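Local coordinates for protein nisin leader peptide-processing serine protease NisP (Lactococcus lactis subsp. lactis, PDB 4MZD) that probably removes the leader peptide from precursor nisin as a subtilisin-like serine endopeptidase, a step in antibiotic biosynthesis, with this chain carrying the protease domain, at residues G148-G153 / N352-P357; V96-S101 / I168-Y173; A152-A157 / D335-T340. All blocks are in the same frame, centred on the assembly; numbering follows the deposited sequence.

Overall arrangement
All three contacts lie within the subtilase region and are linked by helix 147-156. Contacts 1 and 3 start from its successive turns and share Ala152 and Gly153, with centres about 6 Å apart. Contact 2 pairs strands 95-100 and 169-174 of the central sheet; its centre is about 10 Å from that of contact 1 and about 14 Å from that of contact 3. Along the chain come strand 95-100, the helix, strand 169-174, strand 337-340 and the start of helix 356-370. The helix packs Ala152 on Ile98 of the sheet, bonds Thr149 and Glu150 carbonyls to Thr340 and Thr339, and sets Val151 on Pro357 and Phe354, gathering the predicted charge-relay residues Asp100, His147 and Ser353.

Contact 1 of 3, residues G148-G153 / N352-P357; sequences GTEVAG and NSFATP
Val151 meets the 352-357 segment with both of its methyl groups, each turned to a different partner. CG1 is anti to the backbone N (chi1 168°) and meets the ring of Pro357, with its CB 4.0 Å from Val151 CG1; the two side chains cross at about a right angle. Val151 CG2, beside the backbone N, lies 3.6 Å from Ser353 O and also meets Phe354 CE1. The Phe354 ring is turned edge-on to the helix backbone: Val151 N sits in the ring plane, 3.8 Å from Phe354 CE1. Glu150 adds a second contact on the same ring corner, its CB lying 3.5 Å from Phe354 CE1. Beyond CG the Glu150 chain is extended, bringing OE1 to 3.8 Å from Phe354 CZ with carboxylate and ring planes 53° apart; its other oxygen, OE2, is hydrogen-bonded to Thr341. One face of the Phe354 ring carries Ser353 OG, offset toward the rim, while OG itself is hydrogen-bonded to the carbonyl oxygen of Arg488. Since Arg488 ends the modelled chain and also bonds to the backbone of Ser353, this is consistent with a C-terminal product of autocleavage remaining at the site. The contact across the two segments is thus buried van der Waals packing. His147, immediately before the helical segment, lies about 3 Å from Ser353 between nearest side-chain atoms. His147 with Gly148-Gly153 fits the subtilase histidine motif, and Asn352-Pro357 resembles the serine motif Gly-Thr-Ser-x-Ala-x-Pro, with Asn in place of Thr, at the predicted charge-relay site.

Contact 2 of 3, residues V96-S101 / I168-Y173; sequences VGIIDS and ITVNIY
Ile98 packs against three residues of the neighbouring strand, and its side chain can be traced outward. CB lies 3.9 Å from Asn171 O, the carbonyl that accepts the Ile98 backbone N-H. CG1, anti to the carbonyl carbon (chi1 -50°), is still near that oxygen. The chain then runs on extended to Ile98 CD1, which reaches 3.8 Å from Val170 CB. Ile98 CD1 also lies 4.0 Å from Ile172 CD1. The Ile98 methyl meets Ala152 and Ile155 as well, so the face bearing Val96, Ile98, Val170 and Ile172 is covered in part by helix 147-156.

The backbones pair in parallel, in register Val96 with Val170 through Ile99 with Tyr173; the axes of segments 96-100 and 169-173 lie 31° apart. Val96, Ile98 and Asp100 each donate their N-H, to Thr169 O, Asn171 O and Tyr173 O respectively; Val96 O and Ile98 O accept in return from Asn171 N and Tyr173 N. These five bonds fix the register. These strands belong to the largely parallel central sheet of the subtilisin-like alpha/beta fold, with strand 200-210 pairing along the other edge of strand 95-100.

On the face of Ile99 and Tyr173, the phenol ring turns its edge to the glycine backbone: Gly97 CA lies in the ring plane, 3.9 Å from Tyr173 CE2. Tyr173 OH is held by Asp196 and Asn198, while Ile99 and the ring pack on helix 183-195. At the end of its strand, Asp100 uses the anti lone pair of OD1 to accept from Ser101 N at 2.7 Å, and the same oxygen is hydrogen-bonded to ND1 of His147, the predicted charge-relay partner.

Contact 3 of 3, residues A152-A157 / D335-T340; sequences AGQITA and DWLFTT
Gln154 bends at chi2 (-65°), and this turn swings its amide toward Thr339, whose OG1 stands anti to its own backbone N (chi1 -164°). The result is a nearly straight hydrogen bond of 3.1 Å from Gln154 NE2 to Thr339 OG1, with an angle of 162° at the hydrogen and the hydroxyl close to the amide plane. The same NE2 is 3.0 Å from a water that it donates to, and this water bridges to Phe338 O. Gln154 OE1 is hydrogen-bonded to Lys358, so bonds at both ends of the amide fix its rotation. Leu337 packs against the amide, its CD1 3.7 Å from Gln154 NE2.

Segment 152-156 of helix 147-156 crosses strand 337-340 at about a right angle, their axes 7.2 Å apart at closest approach. The strand is one arm of an antiparallel hairpin with 346-349, set against the helix that follows the predicted charge-relay His147.

The close approach is made at Gly153, where Thr340 OG1 comes to 3.2 Å from Gly153 CA. That hydroxyl is hydrogen-bonded to Thr149 O, which also accepts Gly153 N within the helix. Thr339 OG1 is likewise bonded to Glu150 O, placing two successive threonine hydroxyls on carbonyls of one helical turn. Farther along, Ala157 CB touches Thr340 CG2 at 4.3 Å.

Contact 1 of 3, residues G148-G153 / N352-P357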
ATOM      1  N   GLY A 148       4.817   0.981  -8.698  1.00  6.83           N
ATOM      2  CA  GLY A 148       5.808   0.959  -7.638  1.00  7.18           C
ATOM      3  C   GLY A 148       6.509   2.292  -7.455  1.00  6.26           C
ATOM      4  O   GLY A 148       6.853   2.685  -6.337  1.00  6.54           O
ATOM      5  N   THR A 149       6.752   2.981  -8.561  1.00  6.63           N
ATOM      6  CA  THR A 149       7.376   4.296  -8.513  1.00  6.84           C
ATOM      7  C   THR A 149       6.417   5.323  -7.905  1.00  6.61           C
ATOM      8  O   THR A 149       6.831   6.211  -7.138  1.00  6.72           O
ATOM      9  CB  THR A 149       7.844   4.717  -9.923  1.00  7.25           C
ATOM     10  OG1 THR A 149       8.774   3.744 -10.415  1.00  7.37           O
ATOM     11  CG2 THR A 149       8.515   6.084  -9.918  1.00  8.30           C
ATOM     12  N   GLU A 150       5.133   5.182  -8.227  1.00  6.51           N
ATOM     13  CA  GLU A 150       4.084   6.052  -7.707  1.00  7.21           C
ATOM     14  C   GLU A 150       3.936   5.878  -6.189  1.00  6.87           C
ATOM     15  O   GLU A 150       3.809   6.864  -5.448  1.00  7.77           O
ATOM     16  CB  GLU A 150       2.776   5.771  -8.458  1.00  7.53           C
ATOM     17  CG  GLU A 150       2.850   6.191  -9.923  1.00  7.87           C
ATOM     18  CD  GLU A 150       1.906   5.453 -10.848  1.00  8.79           C
ATOM     19  OE1 GLU A 150       1.045   4.685 -10.374  1.00  9.47           O
ATOM     20  OE2 GLU A 150       2.041   5.653 -12.078  1.00 11.03           O
ATOM     21  N   VAL A 151       3.974   4.628  -5.737  1.00  6.52           N
ATOM     22  CA  VAL A 151       3.934   4.315  -4.318  1.00  6.42           C
ATOM     23  C   VAL A 151       5.195   4.843  -3.615  1.00  6.69           C
ATOM     24  O   VAL A 151       5.107   5.467  -2.553  1.00  7.00           O
ATOM     25  CB  VAL A 151       3.794   2.791  -4.118  1.00  6.79           C
ATOM     26  CG1 VAL A 151       4.051   2.388  -2.674  1.00  7.63           C
ATOM     27  CG2 VAL A 151       2.414   2.334  -4.568  1.00  7.28           C
ATOM     28  N   ALA A 152       6.364   4.612  -4.214  1.00  6.57           N
ATOM     29  CA  ALA A 152       7.611   5.061  -3.596  1.00  6.96           C
ATOM     30  C   ALA A 152       7.625   6.566  -3.360  1.00  6.68           C
ATOM     31  O   ALA A 152       8.093   7.021  -2.315  1.00  7.10           O
ATOM     32  CB  ALA A 152       8.804   4.651  -4.432  1.00  7.44           C
ATOM     33  N   GLY A 153       7.117   7.337  -4.317  1.00  7.11           N
ATOM     34  CA  GLY A 153       7.101   8.779  -4.159  1.00  7.51           C
ATOM     35  C   GLY A 153       6.321   9.216  -2.930  1.00  6.88           C
ATOM     36  O   GLY A 153       6.708  10.174  -2.247  1.00  7.08           O
ATOM     37  N   ASN A 352      -6.159   3.017  -2.723  1.00  6.99           N
ATOM     38  CA  ASN A 352      -5.612   2.789  -1.394  1.00  7.01           C
ATOM     39  C   ASN A 352      -4.124   2.465  -1.407  1.00  6.73           C
ATOM     40  O   ASN A 352      -3.450   2.586  -0.382  1.00  6.83           O
ATOM     41  CB  ASN A 352      -6.398   1.701  -0.675  1.00  7.26           C
ATOM     42  CG  ASN A 352      -7.790   2.163  -0.301  1.00  7.59           C
ATOM     43  OD1 ASN A 352      -8.095   3.358  -0.371  1.00  8.18           O
ATOM     44  ND2 ASN A 352      -8.640   1.228   0.105  1.00  7.59           N
ATOM     45  N   SER A 353      -3.607   2.056  -2.561  1.00  6.98           N
ATOM     46  CA  SER A 353      -2.163   1.892  -2.706  1.00  7.20           C
ATOM     47  C   SER A 353      -1.369   3.162  -2.428  1.00  6.55           C
ATOM     48  O   SER A 353      -0.163   3.071  -2.230  1.00  6.69           O
ATOM     49  CB  SER A 353      -1.806   1.411  -4.100  1.00  8.19           C
ATOM     50  OG  SER A 353      -2.258   2.324  -5.068  1.00  9.05           O
ATOM     51  N   PHE A 354      -2.024   4.321  -2.443  1.00  6.65           N
ATOM     52  CA  PHE A 354      -1.349   5.593  -2.231  1.00  7.11           C
ATOM     53  C   PHE A 354      -1.611   6.186  -0.855  1.00  7.21           C
ATOM     54  O   PHE A 354      -0.930   7.129  -0.447  1.00  8.99           O
ATOM     55  CB  PHE A 354      -1.675   6.548  -3.375  1.00  7.86           C
ATOM     56  CG  PHE A 354      -1.393   5.939  -4.702  1.00  7.27           C
ATOM     57  CD1 PHE A 354      -0.083   5.627  -5.057  1.00  8.40           C
ATOM     58  CD2 PHE A 354      -2.416   5.580  -5.557  1.00  7.59           C
ATOM     59  CE1 PHE A 354       0.192   5.000  -6.248  1.00  8.84           C
ATOM     60  CE2 PHE A 354      -2.140   4.958  -6.768  1.00  8.06           C
ATOM     61  CZ  PHE A 354      -0.829   4.670  -7.111  1.00  8.86           C
ATOM     62  N   ALA A 355      -2.585   5.617  -0.140  1.00  6.99           N
ATOM     63  CA  ALA A 355      -2.791   5.901   1.279  1.00  7.38           C
ATOM     64  C   ALA A 355      -1.799   5.099   2.120  1.00  6.96           C
ATOM     65  O   ALA A 355      -1.194   5.611   3.061  1.00  7.67           O
ATOM     66  CB  ALA A 355      -4.222   5.556   1.675  1.00  7.93           C
ATOM     67  N   THR A 356      -1.641   3.829   1.760  1.00  6.64           N
ATOM     68  CA  THR A 356      -0.772   2.890   2.458  1.00  6.74           C
ATOM     69  C   THR A 356       0.658   3.412   2.683  1.00  6.40           C
ATOM     70  O   THR A 356       1.142   3.401   3.809  1.00  6.78           O
ATOM     71  CB  THR A 356      -0.825   1.528   1.734  1.00  6.96           C
ATOM     72  OG1 THR A 356      -2.190   1.096   1.691  1.00  7.15           O
ATOM     73  CG2 THR A 356      -0.023   0.470   2.457  1.00  7.84           C
ATOM     74  N   PRO A 357       1.329   3.914   1.628  1.00  6.25           N
ATOM     75  CA  PRO A 357       2.700   4.409   1.815  1.00  6.57           C
ATOM     76  C   PRO A 357       2.788   5.644   2.701  1.00  6.49           C
ATOM     77  O   PRO A 357       3.849   5.881   3.294  1.00  6.85           O
ATOM     78  CB  PRO A 357       3.158   4.740   0.384  1.00  7.03           C
ATOM     79  CG  PRO A 357       1.884   4.866  -0.408  1.00  6.79           C
ATOM     80  CD  PRO A 357       0.987   3.830   0.201  1.00  6.64           C
TER

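Contact 2 of 3, residues V96-S101 / I168-Y173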
ATOM      1  N   VAL A  96      12.098   1.591   4.640  1.00  8.47           N
ATOM      2  CA  VAL A  96      10.851   0.939   4.280  1.00  8.06           C
ATOM      3  C   VAL A  96      11.115  -0.006   3.117  1.00  6.99           C
ATOM      4  O   VAL A  96      11.725   0.384   2.112  1.00  7.66           O
ATOM      5  CB  VAL A  96       9.767   1.959   3.866  1.00  8.75           C
ATOM      6  CG1 VAL A  96       8.478   1.246   3.505  1.00  8.72           C
ATOM      7  CG2 VAL A  96       9.529   2.977   4.989  1.00 10.26           C
ATOM      8  N   GLY A  97      10.671  -1.252   3.255  1.00  6.92           N
ATOM      9  CA  GLY A  97      10.734  -2.190   2.153  1.00  6.85           C
ATOM     10  C   GLY A  97       9.453  -2.114   1.347  1.00  6.83           C
ATOM     11  O   GLY A  97       8.369  -2.301   1.895  1.00  8.77           O
ATOM     12  N   ILE A  98       9.569  -1.823   0.056  1.00  6.24           N
ATOM     13  CA  ILE A  98       8.400  -1.627  -0.788  1.00  6.43           C
ATOM     14  C   ILE A  98       8.181  -2.857  -1.659  1.00  6.29           C
ATOM     15  O   ILE A  98       8.999  -3.161  -2.533  1.00  6.93           O
ATOM     16  CB  ILE A  98       8.532  -0.389  -1.690  1.00  6.95           C
ATOM     17  CG1 ILE A  98       8.960   0.845  -0.892  1.00  8.56           C
ATOM     18  CG2 ILE A  98       7.207  -0.127  -2.410  1.00  7.64           C
ATOM     19  CD1 ILE A  98       9.215   2.053  -1.779  1.00  9.65           C
ATOM     20  N   ILE A  99       7.086  -3.566  -1.400  1.00  6.16           N
ATOM     21  CA  ILE A  99       6.750  -4.779  -2.135  1.00  6.28           C
ATOM     22  C   ILE A  99       5.713  -4.383  -3.184  1.00  6.66           C
ATOM     23  O   ILE A  99       4.548  -4.142  -2.868  1.00  6.85           O
ATOM     24  CB  ILE A  99       6.210  -5.850  -1.178  1.00  6.77           C
ATOM     25  CG1 ILE A  99       7.299  -6.224  -0.161  1.00  7.83           C
ATOM     26  CG2 ILE A  99       5.739  -7.068  -1.953  1.00  7.85           C
ATOM     27  CD1 ILE A  99       6.880  -7.273   0.872  1.00  8.59           C
ATOM     28  N   ASP A 100       6.156  -4.260  -4.431  1.00  6.78           N
ATOM     29  CA  ASP A 100       5.335  -3.620  -5.447  1.00  6.73           C
ATOM     30  C   ASP A 100       5.906  -3.931  -6.829  1.00  6.42           C
ATOM     31  O   ASP A 100       6.558  -4.961  -7.011  1.00  6.95           O
ATOM     32  CB  ASP A 100       5.224  -2.110  -5.167  1.00  6.92           C
ATOM     33  CG  ASP A 100       3.900  -1.529  -5.614  1.00  6.78           C
ATOM     34  OD1 ASP A 100       3.683  -1.467  -6.840  1.00  7.61           O
ATOM     35  OD2 ASP A 100       3.096  -1.120  -4.748  1.00  7.72           O
ATOM     36  N   SER A 101       5.682  -3.054  -7.803  1.00  6.63           N
ATOM     37  CA  SER A 101       6.106  -3.363  -9.169  1.00  6.92           C
ATOM     38  C   SER A 101       7.550  -2.978  -9.493  1.00  7.04           C
ATOM     39  O   SER A 101       7.932  -2.985 -10.662  1.00  7.98           O
ATOM     40  CB  SER A 101       5.156  -2.740 -10.199  1.00  7.97           C
ATOM     41  OG  SER A 101       5.274  -1.330 -10.234  1.00  7.64           O
ATOM     42  N   ILE A 168      13.733   9.342   3.184  1.00  8.16           N
ATOM     43  CA  ILE A 168      13.885   8.134   3.984  1.00  8.54           C
ATOM     44  C   ILE A 168      14.278   6.963   3.081  1.00  7.83           C
ATOM     45  O   ILE A 168      13.824   6.850   1.946  1.00  8.32           O
ATOM     46  CB  ILE A 168      12.615   7.836   4.820  1.00  9.16           C
ATOM     47  CG1 ILE A 168      12.947   6.981   6.040  1.00 10.81           C
ATOM     48  CG2 ILE A 168      11.516   7.209   3.962  1.00  8.96           C
ATOM     49  CD1 ILE A 168      11.855   7.020   7.094  1.00 13.14           C
ATOM     50  N   THR A 169      15.138   6.088   3.580  1.00  8.06           N
ATOM     51  CA  THR A 169      15.650   4.998   2.763  1.00  8.21           C
ATOM     52  C   THR A 169      14.545   4.022   2.387  1.00  7.63           C
ATOM     53  O   THR A 169      13.746   3.612   3.236  1.00  7.93           O
ATOM     54  CB  THR A 169      16.780   4.258   3.496  1.00  8.76           C
ATOM     55  OG1 THR A 169      17.812   5.197   3.817  1.00 10.03           O
ATOM     56  CG2 THR A 169      17.369   3.166   2.629  1.00  9.70           C
ATOM     57  N   VAL A 170      14.496   3.669   1.107  1.00  7.16           N
ATOM     58  CA  VAL A 170      13.586   2.631   0.635  1.00  7.19           C
ATOM     59  C   VAL A 170      14.356   1.521  -0.069  1.00  7.27           C
ATOM     60  O   VAL A 170      15.290   1.781  -0.844  1.00  7.96           O
ATOM     61  CB  VAL A 170      12.481   3.189  -0.289  1.00  7.64           C
ATOM     62  CG1 VAL A 170      11.612   4.160   0.483  1.00  8.53           C
ATOM     63  CG2 VAL A 170      13.064   3.839  -1.532  1.00  8.92           C
ATOM     64  N   ASN A 171      13.963   0.284   0.231  1.00  7.02           N
ATOM     65  CA  ASN A 171      14.503  -0.897  -0.418  1.00  7.18           C
ATOM     66  C   ASN A 171      13.385  -1.549  -1.224  1.00  7.09           C
ATOM     67  O   ASN A 171      12.224  -1.471  -0.831  1.00  8.07           O
ATOM     68  CB  ASN A 171      15.092  -1.848   0.621  1.00  7.67           C
ATOM     69  CG  ASN A 171      16.333  -1.276   1.283  1.00  7.99           C
ATOM     70  OD1 ASN A 171      17.273  -0.863   0.610  1.00  8.59           O
ATOM     71  ND2 ASN A 171      16.324  -1.224   2.601  1.00  9.23           N
ATOM     72  N   ILE A 172      13.726  -2.163  -2.352  1.00  7.24           N
ATOM     73  CA  ILE A 172      12.754  -2.470  -3.395  1.00  7.76           C
ATOM     74  C   ILE A 172      12.623  -3.963  -3.657  1.00  7.20           C
ATOM     75  O   ILE A 172      13.601  -4.631  -3.989  1.00  8.12           O
ATOM     76  CB  ILE A 172      13.171  -1.778  -4.709  1.00  9.75           C
ATOM     77  CG1 ILE A 172      13.427  -0.287  -4.469  1.00 11.77           C
ATOM     78  CG2 ILE A 172      12.156  -2.032  -5.808  1.00  9.74           C
ATOM     79  CD1 ILE A 172      12.243   0.458  -3.934  1.00 13.56           C
ATOM     80  N   TYR A 173      11.391  -4.462  -3.542  1.00  7.24           N
ATOM     81  CA  TYR A 173      11.090  -5.881  -3.724  1.00  7.45           C
ATOM     82  C   TYR A 173      10.014  -5.997  -4.792  1.00  7.03           C
ATOM     83  O   TYR A 173       8.865  -5.614  -4.575  1.00  8.63           O
ATOM     84  CB  TYR A 173      10.680  -6.517  -2.381  1.00  7.65           C
ATOM     85  CG  TYR A 173      11.782  -6.288  -1.382  1.00  7.61           C
ATOM     86  CD1 TYR A 173      12.904  -7.106  -1.361  1.00  8.43           C
ATOM     87  CD2 TYR A 173      11.759  -5.192  -0.530  1.00  7.89           C
ATOM     88  CE1 TYR A 173      13.958  -6.852  -0.502  1.00  8.33           C
ATOM     89  CE2 TYR A 173      12.812  -4.932   0.335  1.00  8.08           C
ATOM     90  CZ  TYR A 173      13.903  -5.765   0.348  1.00  7.98           C
ATOM     91  OH  TYR A 173      14.947  -5.495   1.202  1.00  8.55           O
TER

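Contact 3 of 3, residues A152-A157 / D335-T340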
ATOM      1  N   ALA A 152       6.364   4.612  -4.214  1.00  6.57           N
ATOM      2  CA  ALA A 152       7.611   5.061  -3.596  1.00  6.96           C
ATOM      3  C   ALA A 152       7.625   6.566  -3.360  1.00  6.68           C
ATOM      4  O   ALA A 152       8.093   7.021  -2.315  1.00  7.10           O
ATOM      5  CB  ALA A 152       8.804   4.651  -4.432  1.00  7.44           C
ATOM      6  N   GLY A 153       7.117   7.337  -4.317  1.00  7.11           N
ATOM      7  CA  GLY A 153       7.101   8.779  -4.159  1.00  7.51           C
ATOM      8  C   GLY A 153       6.321   9.216  -2.930  1.00  6.88           C
ATOM      9  O   GLY A 153       6.708  10.174  -2.247  1.00  7.08           O
ATOM     10  N   GLN A 154       5.222   8.520  -2.642  1.00  6.41           N
ATOM     11  CA  GLN A 154       4.414   8.851  -1.476  1.00  6.83           C
ATOM     12  C   GLN A 154       5.181   8.664  -0.173  1.00  6.45           C
ATOM     13  O   GLN A 154       4.904   9.349   0.816  1.00  7.03           O
ATOM     14  CB  GLN A 154       3.138   8.009  -1.448  1.00  6.93           C
ATOM     15  CG  GLN A 154       2.213   8.312  -2.600  1.00  7.74           C
ATOM     16  CD  GLN A 154       1.696   9.717  -2.516  1.00  8.44           C
ATOM     17  OE1 GLN A 154       0.928  10.041  -1.614  1.00  9.88           O
ATOM     18  NE2 GLN A 154       2.163  10.585  -3.419  1.00  9.28           N
ATOM     19  N   ILE A 155       6.115   7.714  -0.157  1.00  6.24           N
ATOM     20  CA  ILE A 155       6.935   7.497   1.018  1.00  6.82           C
ATOM     21  C   ILE A 155       8.049   8.536   1.133  1.00  7.07           C
ATOM     22  O   ILE A 155       8.217   9.144   2.191  1.00  8.06           O
ATOM     23  CB  ILE A 155       7.581   6.090   1.018  1.00  7.14           C
ATOM     24  CG1 ILE A 155       6.508   5.008   0.876  1.00  7.66           C
ATOM     25  CG2 ILE A 155       8.383   5.867   2.289  1.00  8.27           C
ATOM     26  CD1 ILE A 155       7.054   3.610   0.742  1.00  9.19           C
ATOM     27  N   THR A 156       8.807   8.731   0.051  1.00  6.99           N
ATOM     28  CA  THR A 156      10.147   9.282   0.179  1.00  7.01           C
ATOM     29  C   THR A 156      10.516  10.394  -0.801  1.00  7.04           C
ATOM     30  O   THR A 156      11.633  10.901  -0.737  1.00  7.37           O
ATOM     31  CB  THR A 156      11.189   8.142   0.073  1.00  7.94           C
ATOM     32  OG1 THR A 156      12.447   8.604   0.549  1.00  8.26           O
ATOM     33  CG2 THR A 156      11.339   7.634  -1.367  1.00  7.95           C
ATOM     34  N   ALA A 157       9.627  10.783  -1.712  1.00  7.15           N
ATOM     35  CA  ALA A 157      10.015  11.810  -2.682  1.00  7.72           C
ATOM     36  C   ALA A 157      10.611  13.013  -1.971  1.00  7.72           C
ATOM     37  O   ALA A 157      10.099  13.479  -0.947  1.00  7.68           O
ATOM     38  CB  ALA A 157       8.849  12.229  -3.546  1.00  7.84           C
ATOM     39  N   ASP A 335      -9.275  15.680  -6.827  1.00  8.42           N
ATOM     40  CA  ASP A 335      -9.818  14.333  -6.644  1.00  8.14           C
ATOM     41  C   ASP A 335      -8.753  13.250  -6.684  1.00  8.00           C
ATOM     42  O   ASP A 335      -8.891  12.209  -6.031  1.00  7.88           O
ATOM     43  CB  ASP A 335     -10.834  14.004  -7.737  1.00  8.46           C
ATOM     44  CG  ASP A 335     -12.148  14.737  -7.581  1.00  8.93           C
ATOM     45  OD1 ASP A 335     -12.281  15.600  -6.687  1.00  9.87           O
ATOM     46  OD2 ASP A 335     -13.040  14.455  -8.406  1.00  9.94           O
ATOM     47  N   TRP A 336      -7.722  13.463  -7.499  1.00  7.93           N
ATOM     48  CA  TRP A 336      -6.648  12.494  -7.645  1.00  7.87           C
ATOM     49  C   TRP A 336      -5.385  13.097  -7.060  1.00  7.92           C
ATOM     50  O   TRP A 336      -5.341  14.295  -6.763  1.00  9.24           O
ATOM     51  CB  TRP A 336      -6.472  12.075  -9.105  1.00  8.03           C
ATOM     52  CG  TRP A 336      -7.611  11.244  -9.635  1.00  7.98           C
ATOM     53  CD1 TRP A 336      -8.741  10.862  -8.960  1.00  8.35           C
ATOM     54  CD2 TRP A 336      -7.720  10.691 -10.951  1.00  9.68           C
ATOM     55  NE1 TRP A 336      -9.543  10.109  -9.782  1.00  9.01           N
ATOM     56  CE2 TRP A 336      -8.942   9.991 -11.008  1.00  9.60           C
ATOM     57  CE3 TRP A 336      -6.901  10.716 -12.088  1.00 11.30           C
ATOM     58  CZ2 TRP A 336      -9.365   9.323 -12.157  1.00 11.46           C
ATOM     59  CZ3 TRP A 336      -7.326  10.055 -13.230  1.00 13.20           C
ATOM     60  CH2 TRP A 336      -8.549   9.366 -13.252  1.00 12.94           C
ATOM     61  N   LEU A 337      -4.370  12.273  -6.866  1.00  8.35           N
ATOM     62  CA  LEU A 337      -3.175  12.775  -6.222  1.00  9.60           C
ATOM     63  C   LEU A 337      -1.955  12.671  -7.132  1.00  8.11           C
ATOM     64  O   LEU A 337      -1.817  11.779  -7.970  1.00  8.62           O
ATOM     65  CB  LEU A 337      -2.967  12.162  -4.845  1.00 12.44           C
ATOM     66  CG  LEU A 337      -2.758  10.662  -4.852  1.00 12.77           C
ATOM     67  CD1 LEU A 337      -1.285  10.347  -4.756  1.00 12.03           C
ATOM     68  CD2 LEU A 337      -3.494  10.010  -3.683  1.00 14.29           C
ATOM     69  N   PHE A 338      -1.077  13.638  -6.958  1.00  7.77           N
ATOM     70  CA  PHE A 338       0.046  13.861  -7.848  1.00  7.84           C
ATOM     71  C   PHE A 338       1.272  13.161  -7.279  1.00  7.31           C
ATOM     72  O   PHE A 338       1.675  13.429  -6.151  1.00  8.54           O
ATOM     73  CB  PHE A 338       0.268  15.371  -7.899  1.00  8.80           C
ATOM     74  CG  PHE A 338       1.175  15.837  -8.989  1.00  9.97           C
ATOM     75  CD1 PHE A 338       0.776  15.814 -10.311  1.00 12.90           C
ATOM     76  CD2 PHE A 338       2.414  16.354  -8.677  1.00 12.31           C
ATOM     77  CE1 PHE A 338       1.622  16.288 -11.305  1.00 14.41           C
ATOM     78  CE2 PHE A 338       3.262  16.823  -9.660  1.00 13.70           C
ATOM     79  CZ  PHE A 338       2.860  16.803 -10.973  1.00 13.67           C
ATOM     80  N   THR A 339       1.866  12.263  -8.054  1.00  7.41           N
ATOM     81  CA  THR A 339       2.996  11.500  -7.553  1.00  7.92           C
ATOM     82  C   THR A 339       4.019  11.210  -8.656  1.00  7.47           C
ATOM     83  O   THR A 339       3.782  11.473  -9.843  1.00  8.04           O
ATOM     84  CB  THR A 339       2.530  10.220  -6.850  1.00  8.45           C
ATOM     85  OG1 THR A 339       3.600   9.702  -6.050  1.00  8.67           O
ATOM     86  CG2 THR A 339       2.064   9.190  -7.854  1.00  9.43           C
ATOM     87  N   THR A 340       5.174  10.701  -8.241  1.00  7.07           N
ATOM     88  CA  THR A 340       6.244  10.311  -9.151  1.00  7.62           C
ATOM     89  C   THR A 340       5.852   9.093  -9.975  1.00  7.88           C
ATOM     90  O   THR A 340       5.198   8.195  -9.462  1.00  9.03           O
ATOM     91  CB  THR A 340       7.500   9.944  -8.344  1.00  7.58           C
ATOM     92  OG1 THR A 340       7.144   9.028  -7.309  1.00  7.44           O
ATOM     93  CG2 THR A 340       8.097  11.171  -7.676  1.00  8.31           C
TER
HETATM   94  O   HOH W   1       1.241  13.432  -3.397  1.00 10.34           O